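Local coordinates for integron gene cassette protein HFX_CASS3 (Uncultured bacterium, PDB 3FYN) that is of unknown function but belongs to the GNAT family and so probably transfers an acyl group from acetyl-CoA or a related thioester to an unidentified acceptor, at residues I31-S42 with H54-L65. Residues are numbered along the deposited sequence; the frame is centred on the assembly and turned at random.
Sequences IGDVPVLVRLMS and HDAAIRAFKALL
Phe-61 meets Leu-37 with the flat of its ring: Leu-37 CB stands above the ring centre, 3.7 Å from the centroid, in a CH-pi contact only 8° off the normal. The ring is a knob among Val-34, Leu-37, Val-38 and Met-41, and a broad, flat, apolar group suits this place because it can lie against the helix backbone, with Phe-61 CE2 reaching Leu-37 O at 3.5 Å. Met-41, a selenomethionine, has CG anti to its backbone N (chi1 -170°) and a fully extended chain beyond, which brings SE to 3.7 Å from Phe-61 CE2, an oblique Met-aromatic contact, while Met-41 CB meets the ring edge in its plane. Replacing Phe-61 by alanine would probably open a gap beneath Leu-37 and leave the Met-41 chain without the ring that it packs on.

Val-38, branched at CB, fills its hole with two methyls. In one of two His-54 conformers, CG1 sits over an imidazole face, 3.9 Å from the centroid; it also touches Ala-57, whose lone methyl allows the backbones to come near. CG2 turns to Ile-58 CG1 at 3.9 Å and also nears Ala-57 and Phe-61. The side chains of Val-34 and Leu-65 slide past each other in opposite directions, Val-34 CG2 lying 3.7 Å from Leu-65 CD1, while exposed Lys-62 offers its methylenes to Ile-31 CD1. In one of its two conformers, Ser-42 donates from OG to Val-38 O, which also accepts from Ser-42 N on the opposite face of its carbonyl plane.

Leu-37 and Phe-61 also reach strand 71-78, and Met-94 of the second subunit packs on Phe-61 and Met-41. Two helices crossing at 123°, interlocked by knobs into holes and laid on the central sheet, form the N-terminal helical pair characteristic of the GNAT acetyltransferase fold.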
loop_
_atom_site.group_PDB
_atom_site.type_symbol
_atom_site.label_atom_id
_atom_site.label_comp_id
_atom_site.label_asym_id
_atom_site.label_seq_id
_atom_site.Cartn_x
_atom_site.Cartn_y
_atom_site.Cartn_z
ATOM N N ILE A 31 -6.801 -9.201 -20.305
ATOM C CA ILE A 31 -8.193 -8.774 -20.264
ATOM C C ILE A 31 -9.174 -9.926 -20.509
ATOM O O ILE A 31 -10.239 -9.980 -19.896
ATOM C CB ILE A 31 -8.449 -7.616 -21.255
ATOM C CG1 ILE A 31 -9.807 -6.965 -20.981
ATOM C CG2 ILE A 31 -8.333 -8.099 -22.695
ATOM C CD1 ILE A 31 -9.851 -6.206 -19.677
ATOM N N GLY A 32 -8.801 -10.858 -21.380
ATOM C CA GLY A 32 -9.667 -11.981 -21.697
ATOM C C GLY A 32 -9.868 -12.931 -20.530
ATOM O O GLY A 32 -10.754 -13.790 -20.555
ATOM N N ASP A 33 -9.044 -12.779 -19.498
ATOM C CA ASP A 33 -9.119 -13.642 -18.321
ATOM C C ASP A 33 -10.104 -13.141 -17.276
ATOM O O ASP A 33 -10.306 -13.800 -16.248
ATOM C CB ASP A 33 -7.744 -13.762 -17.665
ATOM C CG ASP A 33 -6.761 -14.563 -18.496
ATOM O OD1 ASP A 33 -7.141 -15.635 -19.024
ATOM O OD2 ASP A 33 -5.597 -14.131 -18.598
ATOM N N VAL A 34 -10.698 -11.977 -17.512
ATOM C CA VAL A 34 -11.571 -11.382 -16.500
ATOM C C VAL A 34 -12.711 -12.317 -16.066
ATOM O O VAL A 34 -12.973 -12.457 -14.875
ATOM C CB VAL A 34 -12.102 -9.992 -16.924
ATOM C CG1 VAL A 34 -13.240 -9.537 -15.998
ATOM C CG2 VAL A 34 -10.968 -8.972 -16.914
ATOM N N PRO A 35 -13.384 -12.976 -17.022
ATOM C CA PRO A 35 -14.446 -13.872 -16.555
ATOM C C PRO A 35 -13.952 -14.958 -15.593
ATOM O O PRO A 35 -14.631 -15.243 -14.606
ATOM C CB PRO A 35 -14.980 -14.482 -17.854
ATOM C CG PRO A 35 -14.756 -13.400 -18.868
ATOM C CD PRO A 35 -13.429 -12.783 -18.481
ATOM N N VAL A 36 -12.796 -15.554 -15.872
ATOM C CA VAL A 36 -12.250 -16.570 -14.979
ATOM C C VAL A 36 -11.772 -15.959 -13.654
ATOM O O VAL A 36 -11.977 -16.540 -12.585
ATOM C CB VAL A 36 -11.132 -17.396 -15.664
ATOM C CG1 VAL A 36 -10.302 -18.138 -14.629
ATOM C CG2 VAL A 36 -11.738 -18.382 -16.666
ATOM N N LEU A 37 -11.159 -14.778 -13.717
ATOM C CA LEU A 37 -10.726 -14.095 -12.499
ATOM C C LEU A 37 -11.906 -13.799 -11.578
ATOM O O LEU A 37 -11.821 -13.967 -10.360
ATOM C CB LEU A 37 -9.981 -12.802 -12.836
ATOM C CG LEU A 37 -8.559 -13.038 -13.355
ATOM C CD1 LEU A 37 -8.022 -11.789 -14.062
ATOM C CD2 LEU A 37 -7.634 -13.487 -12.215
ATOM N N VAL A 38 -13.008 -13.355 -12.169
ATOM C CA VAL A 38 -14.211 -13.070 -11.400
ATOM C C VAL A 38 -14.771 -14.334 -10.740
ATOM O O VAL A 38 -15.167 -14.301 -9.575
ATOM C CB VAL A 38 -15.278 -12.365 -12.253
ATOM C CG1 VAL A 38 -16.590 -12.253 -11.485
ATOM C CG2 VAL A 38 -14.783 -10.978 -12.651
ATOM N N ARG A 39 -14.799 -15.445 -11.476
ATOM C CA ARG A 39 -15.255 -16.698 -10.885
ATOM C C ARG A 39 -14.368 -17.117 -9.720
ATOM O O ARG A 39 -14.860 -17.522 -8.666
ATOM C CB ARG A 39 -15.314 -17.830 -11.913
ATOM C CG ARG A 39 -15.703 -19.155 -11.274
ATOM C CD ARG A 39 -15.941 -20.253 -12.294
ATOM N NE ARG A 39 -14.707 -20.686 -12.941
ATOM C CZ ARG A 39 -14.269 -20.204 -14.099
ATOM N NH1 ARG A 39 -14.966 -19.266 -14.727
ATOM N NH2 ARG A 39 -13.136 -20.653 -14.622
ATOM N N LEU A 40 -13.058 -17.023 -9.913
ATOM C CA LEU A 40 -12.126 -17.419 -8.868
ATOM C C LEU A 40 -12.280 -16.531 -7.633
ATOM O O LEU A 40 -12.313 -17.025 -6.505
ATOM C CB LEU A 40 -10.680 -17.412 -9.380
ATOM C CG LEU A 40 -10.346 -18.541 -10.360
ATOM C CD1 LEU A 40 -9.000 -18.276 -11.007
ATOM C CD2 LEU A 40 -10.354 -19.899 -9.658
HETATM N N MSE A 41 -12.378 -15.220 -7.841
HETATM C CA MSE A 41 -12.574 -14.310 -6.716
HETATM C C MSE A 41 -13.903 -14.603 -6.018
HETATM O O MSE A 41 -14.012 -14.502 -4.799
HETATM C CB MSE A 41 -12.520 -12.855 -7.169
HETATM C CG MSE A 41 -12.473 -11.870 -6.006
HETATM SE SE MSE A 41 -12.343 -10.043 -6.623
HETATM C CE MSE A 41 -12.309 -9.109 -4.912
ATOM N N SER A 42 -14.915 -14.973 -6.795
ATOM C CA SER A 42 -16.216 -15.312 -6.224
ATOM C C SER A 42 -16.119 -16.565 -5.362
ATOM O O SER A 42 -16.747 -16.655 -4.304
ATOM C CB SER A 42 -17.262 -15.508 -7.322
ATOM O OG SER A 42 -17.471 -14.310 -8.047
ATOM N N HIS A 54 -20.904 -9.281 -9.048
ATOM C CA HIS A 54 -20.127 -9.501 -10.263
ATOM C C HIS A 54 -19.704 -8.216 -10.978
ATOM O O HIS A 54 -18.605 -8.154 -11.530
ATOM C CB HIS A 54 -20.839 -10.473 -11.206
ATOM C CG HIS A 54 -20.589 -11.911 -10.877
ATOM N ND1 HIS A 54 -20.367 -12.872 -11.839
ATOM C CD2 HIS A 54 -20.497 -12.547 -9.683
ATOM C CE1 HIS A 54 -20.168 -14.040 -11.256
ATOM N NE2 HIS A 54 -20.242 -13.870 -9.948
ATOM N N ASP A 55 -20.557 -7.193 -10.965
ATOM C CA ASP A 55 -20.165 -5.911 -11.541
ATOM C C ASP A 55 -18.932 -5.326 -10.851
ATOM O O ASP A 55 -18.013 -4.853 -11.515
ATOM C CB ASP A 55 -21.312 -4.899 -11.460
ATOM C CG ASP A 55 -22.338 -5.084 -12.562
ATOM O OD1 ASP A 55 -22.191 -6.026 -13.367
ATOM O OD2 ASP A 55 -23.297 -4.285 -12.620
ATOM N N ALA A 56 -18.926 -5.352 -9.521
ATOM C CA ALA A 56 -17.826 -4.784 -8.747
ATOM C C ALA A 56 -16.523 -5.533 -9.015
ATOM O O ALA A 56 -15.456 -4.927 -9.126
ATOM C CB ALA A 56 -18.152 -4.798 -7.252
ATOM N N ALA A 57 -16.615 -6.855 -9.115
ATOM C CA ALA A 57 -15.444 -7.672 -9.399
ATOM C C ALA A 57 -14.888 -7.369 -10.790
ATOM O O ALA A 57 -13.679 -7.197 -10.960
ATOM C CB ALA A 57 -15.780 -9.144 -9.261
ATOM N N ILE A 58 -15.773 -7.306 -11.780
ATOM C CA ILE A 58 -15.372 -6.976 -13.143
ATOM C C ILE A 58 -14.678 -5.621 -13.165
ATOM O O ILE A 58 -13.594 -5.464 -13.739
ATOM C CB ILE A 58 -16.588 -6.944 -14.099
ATOM C CG1 ILE A 58 -17.165 -8.356 -14.279
ATOM C CG2 ILE A 58 -16.193 -6.358 -15.447
ATOM C CD1 ILE A 58 -18.459 -8.400 -15.068
ATOM N N ARG A 59 -15.308 -4.643 -12.525
ATOM C CA ARG A 59 -14.766 -3.293 -12.468
ATOM C C ARG A 59 -13.344 -3.281 -11.899
ATOM O O ARG A 59 -12.443 -2.649 -12.462
ATOM C CB ARG A 59 -15.694 -2.393 -11.639
ATOM C CG ARG A 59 -15.555 -0.927 -11.916
ATOM C CD ARG A 59 -16.802 -0.169 -11.451
ATOM N NE ARG A 59 -17.173 -0.448 -10.064
ATOM C CZ ARG A 59 -18.296 -1.057 -9.683
ATOM N NH1 ARG A 59 -19.184 -1.466 -10.579
ATOM N NH2 ARG A 59 -18.540 -1.249 -8.394
ATOM N N ALA A 60 -13.145 -3.989 -10.794
ATOM C CA ALA A 60 -11.852 -4.007 -10.116
ATOM C C ALA A 60 -10.761 -4.649 -10.970
ATOM O O ALA A 60 -9.675 -4.085 -11.127
ATOM C CB ALA A 60 -11.963 -4.710 -8.765
ATOM N N PHE A 61 -11.044 -5.824 -11.526
ATOM C CA PHE A 61 -10.039 -6.507 -12.334
ATOM C C PHE A 61 -9.713 -5.695 -13.584
ATOM O O PHE A 61 -8.556 -5.585 -13.972
ATOM C CB PHE A 61 -10.482 -7.926 -12.708
ATOM C CG PHE A 61 -10.313 -8.934 -11.602
ATOM C CD1 PHE A 61 -9.056 -9.225 -11.094
ATOM C CD2 PHE A 61 -11.409 -9.623 -11.102
ATOM C CE1 PHE A 61 -8.898 -10.160 -10.079
ATOM C CE2 PHE A 61 -11.261 -10.555 -10.087
ATOM C CZ PHE A 61 -9.997 -10.834 -9.583
ATOM N N LYS A 62 -10.731 -5.114 -14.204
ATOM C CA LYS A 62 -10.505 -4.311 -15.395
ATOM C C LYS A 62 -9.688 -3.068 -15.084
ATOM O O LYS A 62 -8.830 -2.681 -15.866
ATOM C CB LYS A 62 -11.824 -3.940 -16.068
ATOM C CG LYS A 62 -12.408 -5.078 -16.891
ATOM C CD LYS A 62 -13.839 -4.791 -17.309
ATOM C CE LYS A 62 -13.933 -3.651 -18.305
ATOM N NZ LYS A 62 -15.345 -3.458 -18.768
ATOM N N ALA A 63 -9.951 -2.451 -13.938
ATOM C CA ALA A 63 -9.200 -1.269 -13.538
ATOM C C ALA A 63 -7.718 -1.589 -13.402
ATOM O O ALA A 63 -6.859 -0.842 -13.880
ATOM C CB ALA A 63 -9.742 -0.712 -12.226
ATOM N N LEU A 64 -7.418 -2.695 -12.734
ATOM C CA LEU A 64 -6.039 -3.065 -12.486
ATOM C C LEU A 64 -5.350 -3.490 -13.782
ATOM O O LEU A 64 -4.231 -3.070 -14.055
ATOM C CB LEU A 64 -5.973 -4.166 -11.427
ATOM C CG LEU A 64 -4.588 -4.577 -10.936
ATOM C CD1 LEU A 64 -3.755 -3.366 -10.569
ATOM C CD2 LEU A 64 -4.728 -5.508 -9.753
ATOM N N LEU A 65 -6.024 -4.307 -14.589
ATOM C CA LEU A 65 -5.459 -4.752 -15.861
ATOM C C LEU A 65 -5.276 -3.599 -16.847
ATOM O O LEU A 65 -4.429 -3.665 -17.734
ATOM C CB LEU A 65 -6.327 -5.848 -16.490
ATOM C CG LEU A 65 -6.344 -7.191 -15.757
ATOM C CD1 LEU A 65 -7.423 -8.107 -16.324
ATOM C CD2 LEU A 65 -4.975 -7.864 -15.819
#